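Local coordinates for protein probable 3-hydroxyisobutyrate dehydrogenase (Pseudomonas aeruginosa, PDB 3OBB) that oxidises L-serine and methyl-L-serine with NAD(+) as the electron acceptor, and has low activity toward beta-hydroxyisobutyrate, at residues A[6-11]-A[62-67]; A[92-97]-A[117-122]; A[20-25]-A[150-155]. One frame throughout, in Å; residues are numbered along the deposited sequence.

Contact 1 of 3, residues A[6-11]-A[62-67]; sequences IAFIGL and VVISML
Strands 6-9 and 62-65 run parallel, their axes 4.7 Å apart at closest approach and 17° off alignment, in the register Ile-6 with Val-62 through Ile-9 with Ser-65. Four backbone hydrogen bonds join them: Ala-7 N to Val-62 O (2.8 Å), Ile-64 N to Ala-7 O, Ile-9 N to Ile-64 O and, just beyond the strands, Met-66 N to Ile-9 O (2.8 Å). On one face Ile-6 and Val-62 lie side by side, CG1 to CG1 at 3.6 Å, while Ile-6 CG2 reaches Ile-64 CD1. The Phe-8 ring swings over Ile-64 because CG stands anti to the backbone N (chi1 -152°), which puts CE2 3.6 Å from Ile-64 CG2 and Ile-64 O over one ring face. Branched and aromatic side chains suit this buried face, which helix 15-24 covers through Met-18, Ala-19 and Leu-22. These are central strands of the Rossmann-type NAD(+)-binding domain, and residues 6-11 belong to the cofactor site. On the other face Ala-7, Ile-9 and Val-63 lie against Ala-53, Ala-56 and Val-57 of helix 53-57. Here packing is tight: Ile-9 CD1 presses to 3.4 Å from Val-63 CG1. Ser-65 OG is hydrogen-bonded to Tyr-77 OH of helix 70-78 and to Glu-95 OE1, so the one polar side chain of this buried face is satisfied. Past the strand, Gly-10 opens what is probably the glycine-rich turn. Its positive phi (107°) is natural for glycine, and with no side chain its CA comes close to Met-66 O and to Leu-67 CD2, the latter at 3.7 Å.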
# COMPACT_ATOMS: atom_id res chain seq x y z
N ILE A 6 6.22 15.12 44.48
CA ILE A 6 5.70 14.74 43.17
C ILE A 6 4.37 13.98 43.30
O ILE A 6 4.25 13.11 44.16
CB ILE A 6 6.72 13.88 42.38
CG1 ILE A 6 7.86 14.72 41.80
CG2 ILE A 6 6.05 13.20 41.19
CD1 ILE A 6 8.77 15.40 42.82
N ALA A 7 3.38 14.32 42.48
CA ALA A 7 2.23 13.46 42.31
C ALA A 7 2.41 12.67 41.00
O ALA A 7 2.74 13.25 39.98
CB ALA A 7 0.94 14.26 42.31
N PHE A 8 2.24 11.34 41.06
CA PHE A 8 2.40 10.49 39.87
C PHE A 8 1.07 9.78 39.60
O PHE A 8 0.59 8.98 40.42
CB PHE A 8 3.55 9.48 40.03
CG PHE A 8 4.20 9.06 38.73
CD1 PHE A 8 3.55 8.21 37.84
CD2 PHE A 8 5.48 9.48 38.42
CE1 PHE A 8 4.15 7.82 36.65
CE2 PHE A 8 6.12 9.08 37.23
CZ PHE A 8 5.45 8.25 36.34
N ILE A 9 0.46 10.11 38.47
CA ILE A 9 -0.81 9.52 38.10
C ILE A 9 -0.57 8.52 36.96
O ILE A 9 -0.08 8.88 35.88
CB ILE A 9 -1.86 10.63 37.76
CG1 ILE A 9 -2.19 11.46 39.01
CG2 ILE A 9 -3.15 10.05 37.22
CD1 ILE A 9 -1.64 12.87 38.97
N GLY A 10 -0.88 7.25 37.22
CA GLY A 10 -0.74 6.21 36.21
C GLY A 10 0.45 5.35 36.55
O GLY A 10 1.60 5.77 36.38
N LEU A 11 0.17 4.14 37.03
CA LEU A 11 1.18 3.18 37.41
C LEU A 11 1.09 1.88 36.57
O LEU A 11 1.14 0.77 37.11
CB LEU A 11 1.13 2.89 38.91
CG LEU A 11 1.08 4.07 39.88
CD1 LEU A 11 0.65 3.58 41.27
CD2 LEU A 11 2.40 4.80 39.93
N VAL A 62 5.19 19.12 41.54
CA VAL A 62 5.10 18.62 40.15
C VAL A 62 4.16 17.42 40.01
O VAL A 62 4.12 16.54 40.86
CB VAL A 62 6.48 18.36 39.49
CG1 VAL A 62 7.52 18.02 40.51
CG2 VAL A 62 6.40 17.27 38.43
N VAL A 63 3.35 17.46 38.96
CA VAL A 63 2.46 16.37 38.60
C VAL A 63 2.98 15.72 37.32
O VAL A 63 3.20 16.41 36.32
CB VAL A 63 1.02 16.87 38.35
CG1 VAL A 63 0.10 15.70 38.09
CG2 VAL A 63 0.52 17.69 39.54
N ILE A 64 3.20 14.40 37.38
CA ILE A 64 3.61 13.61 36.22
C ILE A 64 2.52 12.58 35.95
O ILE A 64 2.22 11.77 36.82
CB ILE A 64 4.94 12.86 36.51
CG1 ILE A 64 6.00 13.83 37.05
CG2 ILE A 64 5.42 12.06 35.29
CD1 ILE A 64 7.23 13.18 37.61
N SER A 65 1.89 12.62 34.77
CA SER A 65 0.97 11.57 34.40
C SER A 65 1.59 10.61 33.36
O SER A 65 2.53 10.97 32.63
CB SER A 65 -0.41 12.09 33.96
OG SER A 65 -0.35 13.18 33.06
N MSE A 66 1.07 9.39 33.33
CA MSE A 66 1.49 8.37 32.37
C MSE A 66 0.35 7.36 32.29
O MSE A 66 0.28 6.41 33.07
CB MSE A 66 2.82 7.74 32.83
CG MSE A 66 3.29 6.50 32.08
SE MSE A 66 3.14 6.54 30.15
CE MSE A 66 1.64 5.38 29.96
N LEU A 67 -0.57 7.59 31.37
CA LEU A 67 -1.79 6.78 31.25
C LEU A 67 -1.90 6.10 29.86
O LEU A 67 -1.30 6.57 28.88
CB LEU A 67 -3.03 7.64 31.52
CG LEU A 67 -3.12 8.40 32.85
CD1 LEU A 67 -4.19 9.48 32.80
CD2 LEU A 67 -3.39 7.45 34.02

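Contact 2 of 3, residues A[92-97]-A[117-122]; sequences LVLECS and AMLDAP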
# COMPACT_ATOMS: atom_id res chain seq x y z
N LEU A 92 4.67 22.45 38.32
CA LEU A 92 5.11 21.92 37.02
C LEU A 92 4.31 20.68 36.64
O LEU A 92 4.21 19.74 37.43
CB LEU A 92 6.55 21.44 37.18
CG LEU A 92 7.61 21.45 36.10
CD1 LEU A 92 8.66 20.44 36.47
CD2 LEU A 92 7.06 21.19 34.71
N VAL A 93 3.76 20.65 35.42
CA VAL A 93 3.06 19.46 34.94
C VAL A 93 3.86 18.79 33.82
O VAL A 93 4.22 19.44 32.85
CB VAL A 93 1.61 19.75 34.46
CG1 VAL A 93 0.89 18.44 34.14
CG2 VAL A 93 0.83 20.51 35.48
N LEU A 94 4.15 17.50 34.00
CA LEU A 94 4.79 16.66 32.97
C LEU A 94 3.80 15.61 32.47
O LEU A 94 3.56 14.63 33.16
CB LEU A 94 6.05 15.99 33.55
CG LEU A 94 7.39 16.77 33.67
CD1 LEU A 94 7.22 18.27 33.69
CD2 LEU A 94 8.29 16.32 34.82
N GLU A 95 3.20 15.82 31.31
CA GLU A 95 2.27 14.87 30.73
C GLU A 95 3.01 13.95 29.69
O GLU A 95 3.34 14.39 28.55
CB GLU A 95 1.07 15.59 30.12
CG GLU A 95 -0.22 14.78 30.16
CD GLU A 95 -0.03 13.32 29.70
OE1 GLU A 95 -0.14 12.38 30.54
OE2 GLU A 95 0.23 13.13 28.49
N CYS A 96 3.24 12.70 30.10
CA CYS A 96 4.20 11.77 29.46
C CYS A 96 3.53 10.60 28.77
O CYS A 96 4.21 9.70 28.29
CB CYS A 96 5.18 11.17 30.48
SG CYS A 96 6.13 12.38 31.36
N SER A 97 2.21 10.63 28.71
CA SER A 97 1.47 9.67 27.91
C SER A 97 1.73 9.96 26.46
O SER A 97 2.19 11.04 26.09
CB SER A 97 -0.03 9.82 28.18
OG SER A 97 -0.28 9.63 29.55
N ALA A 117 3.08 25.83 34.21
CA ALA A 117 4.14 25.33 33.34
C ALA A 117 3.92 23.85 33.03
O ALA A 117 4.05 23.01 33.93
CB ALA A 117 5.49 25.55 33.97
N MSE A 118 3.60 23.55 31.77
CA MSE A 118 3.37 22.18 31.31
C MSE A 118 4.29 21.78 30.16
O MSE A 118 4.60 22.58 29.29
CB MSE A 118 1.91 21.97 30.90
CG MSE A 118 1.68 20.63 30.16
SE MSE A 118 -0.17 20.31 29.68
CE MSE A 118 -0.86 19.89 31.43
N LEU A 119 4.73 20.52 30.19
CA LEU A 119 5.45 19.91 29.09
C LEU A 119 4.70 18.66 28.63
O LEU A 119 4.13 17.93 29.45
CB LEU A 119 6.86 19.50 29.55
CG LEU A 119 7.81 20.58 30.04
CD1 LEU A 119 9.08 19.92 30.54
CD2 LEU A 119 8.10 21.62 28.94
N ASP A 120 4.70 18.42 27.32
CA ASP A 120 4.40 17.07 26.82
C ASP A 120 5.74 16.37 26.65
O ASP A 120 6.64 16.86 25.97
CB ASP A 120 3.52 17.07 25.53
CG ASP A 120 4.12 17.91 24.38
OD1 ASP A 120 4.06 19.16 24.39
OD2 ASP A 120 4.63 17.31 23.43
N ALA A 121 5.91 15.24 27.31
CA ALA A 121 7.17 14.56 27.31
C ALA A 121 6.97 13.03 27.21
O ALA A 121 7.33 12.28 28.15
CB ALA A 121 7.98 14.93 28.54
N PRO A 122 6.37 12.59 26.09
CA PRO A 122 6.18 11.18 25.79
C PRO A 122 7.51 10.51 25.71
O PRO A 122 8.56 11.15 25.45
CB PRO A 122 5.57 11.19 24.39
CG PRO A 122 6.02 12.55 23.83
CD PRO A 122 5.83 13.42 25.00
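Val-93 and Met-118 make the tight part of this parallel pairing. The selenomethionine at 118 runs extended through chi2, then bends at chi3 (-74°), which brings CE across Val-93 to 3.5 Å from CG1; a long, flexible chain and a compact branched one fill the same buried layer. The backbone is equally well knit, with Val-93 N to Ala-117 O at 2.8 Å and Leu-119 N to Val-93 O at 2.9 Å. Leu-94 and Leu-119 lie side by side at ordinary contact distance, CD1 to CD1 at 4.0 Å; the loose, partly exposed end is at Ala-117, whose CB makes no contact with segment 92-97. Beyond strand 92-95, Ala-121 N meets Glu-95 O at 3.0 Å from well above the carbonyl plane, and Cys-96 SG rests 3.4 Å from Ala-121 O. The Glu-95 carboxylate is buried yet held: Ser-97 OG donates to the syn lone pair of OE1 (2.9 Å), an oxygen shared with Ser-65. Asp-120 turns its carboxylate away from strand 92-95, OD1 to His-108 NE2 and Gly-167 N, OD2 to Gln-170 N, and Pro-122 brings its side chain to about 4 Å from that of Lys-173 of the active site. The pair bounds a beta-alpha-beta unit: helix 101-112 packs on Met-118, helix 70-78 on Val-93 and Glu-95, helix 143-156 on Leu-92 and Leu-119, and strand 135-140 flanks Leu-119 and Ala-121.

Contact 3 of 3, residues A[20-25]-A[150-155]; sequences TNLLKA and RPLFEA
Asn-21 O accepts the hydrogen bond of Ala-25 N at 2.9 Å, the helical bond that places both residues on the side turned to helix 143-156. No hydrogen bond crosses between the two helices, so this is apolar helix-to-helix packing in the Rossmann-type domain: helix 15-24 follows the first strand of the sheet, and helix 143-156 lies over the same sheet face. The axes of segments 20-24 and 150-155 cross steeply, at 109°, and come no nearer than 9.6 Å, so contact is confined to a few residues. Ala-155 is at its middle. Its methyl, small enough to sit between helices, touches Ala-25 CB at 3.7 Å and Leu-22 CD2 at 3.8 Å. Leu-22 does the reaching: with CG anti to the carbonyl carbon (chi1 -68°) and chi2 near 180°, one methyl is carried across to the second helix, where CD2 also meets Leu-152 CD2 at 4.0 Å. Leucine suits both places, because each can touch the other helix and the sheet below, Leu-22 on Ile-64 and Leu-152 on Val-62. Asn-21 offers its aliphatic CB to Ala-155 O, whereas its amide ND2 is hydrogen-bonded to Ala-131 O, so a polar residue is accommodated in a buried spot. The second helix is kinked: proline at 151 has no N-H to give, and Leu-152 N also lacks a bond to the preceding turn. Within the segment Ala-155 N makes weak bonds to Pro-151 O and Leu-152 O. Leu-152 O is approached as well by Leu-22 CD2, at 3.7 Å.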
# COMPACT_ATOMS: atom_id res chain seq x y z
N THR A 20 8.84 4.51 40.29
CA THR A 20 9.79 3.84 41.17
C THR A 20 11.17 4.44 41.04
O THR A 20 11.84 4.64 42.05
CB THR A 20 9.86 2.31 40.91
OG1 THR A 20 8.54 1.77 41.06
CG2 THR A 20 10.82 1.61 41.88
N ASN A 21 11.58 4.75 39.80
CA ASN A 21 12.85 5.43 39.61
C ASN A 21 12.98 6.80 40.26
O ASN A 21 14.06 7.15 40.78
CB ASN A 21 13.25 5.51 38.13
CG ASN A 21 13.82 4.23 37.67
OD1 ASN A 21 14.63 3.62 38.39
ND2 ASN A 21 13.37 3.74 36.53
N LEU A 22 11.89 7.57 40.23
CA LEU A 22 11.83 8.83 40.99
C LEU A 22 12.07 8.62 42.49
O LEU A 22 12.87 9.32 43.08
CB LEU A 22 10.52 9.58 40.72
CG LEU A 22 10.41 10.12 39.29
CD1 LEU A 22 9.11 10.89 39.13
CD2 LEU A 22 11.60 11.02 38.95
N LEU A 23 11.40 7.63 43.07
CA LEU A 23 11.66 7.20 44.46
C LEU A 23 13.13 6.85 44.72
O LEU A 23 13.68 7.23 45.75
CB LEU A 23 10.82 5.96 44.80
CG LEU A 23 9.34 6.12 45.12
CD1 LEU A 23 8.72 4.76 45.43
CD2 LEU A 23 9.14 7.09 46.25
N LYS A 24 13.76 6.11 43.80
CA LYS A 24 15.14 5.70 44.01
C LYS A 24 16.06 6.93 43.97
O LYS A 24 17.07 6.97 44.67
CB LYS A 24 15.58 4.69 42.95
CG LYS A 24 14.91 3.30 42.99
CD LYS A 24 14.80 2.79 41.55
CE LYS A 24 15.31 1.36 41.33
NZ LYS A 24 14.73 0.33 42.26
N ALA A 25 15.69 7.90 43.12
CA ALA A 25 16.34 9.22 43.06
C ALA A 25 16.12 10.10 44.32
O ALA A 25 16.77 11.11 44.48
CB ALA A 25 15.89 9.96 41.83
N ARG A 150 14.23 19.27 34.29
CA ARG A 150 15.38 18.47 33.87
C ARG A 150 15.81 17.37 34.87
O ARG A 150 15.85 16.19 34.47
CB ARG A 150 16.55 19.32 33.40
CG ARG A 150 17.66 18.45 32.85
CD ARG A 150 18.82 19.24 32.30
NE ARG A 150 18.47 19.98 31.10
CZ ARG A 150 18.29 19.45 29.88
NH1 ARG A 150 18.40 18.14 29.66
NH2 ARG A 150 17.98 20.26 28.88
N PRO A 151 16.10 17.72 36.15
CA PRO A 151 16.53 16.70 37.11
C PRO A 151 15.57 15.51 37.24
O PRO A 151 16.01 14.42 37.62
CB PRO A 151 16.59 17.46 38.44
CG PRO A 151 16.79 18.89 38.07
CD PRO A 151 16.05 19.07 36.77
N LEU A 152 14.29 15.72 36.94
CA LEU A 152 13.28 14.65 36.98
C LEU A 152 13.38 13.69 35.79
O LEU A 152 13.22 12.48 35.94
CB LEU A 152 11.86 15.22 37.06
CG LEU A 152 11.44 15.94 38.33
CD1 LEU A 152 10.13 16.65 38.08
CD2 LEU A 152 11.31 14.96 39.46
N PHE A 153 13.61 14.27 34.61
CA PHE A 153 13.85 13.52 33.37
C PHE A 153 15.14 12.73 33.47
O PHE A 153 15.20 11.59 33.02
CB PHE A 153 13.97 14.48 32.19
CG PHE A 153 12.69 15.12 31.78
CD1 PHE A 153 12.66 16.44 31.36
CD2 PHE A 153 11.50 14.41 31.81
CE1 PHE A 153 11.48 17.05 30.95
CE2 PHE A 153 10.30 15.01 31.42
CZ PHE A 153 10.30 16.34 30.98
N GLU A 154 16.17 13.35 34.04
CA GLU A 154 17.43 12.67 34.30
C GLU A 154 17.33 11.51 35.29
O GLU A 154 18.11 10.57 35.23
CB GLU A 154 18.47 13.68 34.77
CG GLU A 154 18.73 14.74 33.73
CD GLU A 154 19.94 15.57 34.03
OE1 GLU A 154 20.46 15.48 35.16
OE2 GLU A 154 20.37 16.32 33.13
N ALA A 155 16.34 11.55 36.17
CA ALA A 155 16.12 10.44 37.09
C ALA A 155 15.42 9.27 36.39
O ALA A 155 15.68 8.10 36.72
CB ALA A 155 15.29 10.92 38.26

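How the contacts relate
Contacts 1 and 2 belong to one sheet, where strands 62-65 and 92-95 are neighbours joined by a probable backbone hydrogen bond, Leu-94 N to Val-63 O (2.7 Å). Both are buried and ruled by backbone hydrogen bonds, but contact 1 is almost all hydrocarbon between its backbone bonds and leads into the NAD(+)-binding turn, whereas contact 2 carries the buried carboxylates of Glu-95 and Asp-120 and ends beside Lys-173. Contact 3 has a smaller interface without hydrogen bonds, mostly apolar, with Ala-25 exposed at its border. It covers the sheet face of the other two, Leu-22 and Leu-152 resting on contact 1, and Leu-152 and Phe-153 on Leu-94, Leu-119 and Ala-121 of contact 2.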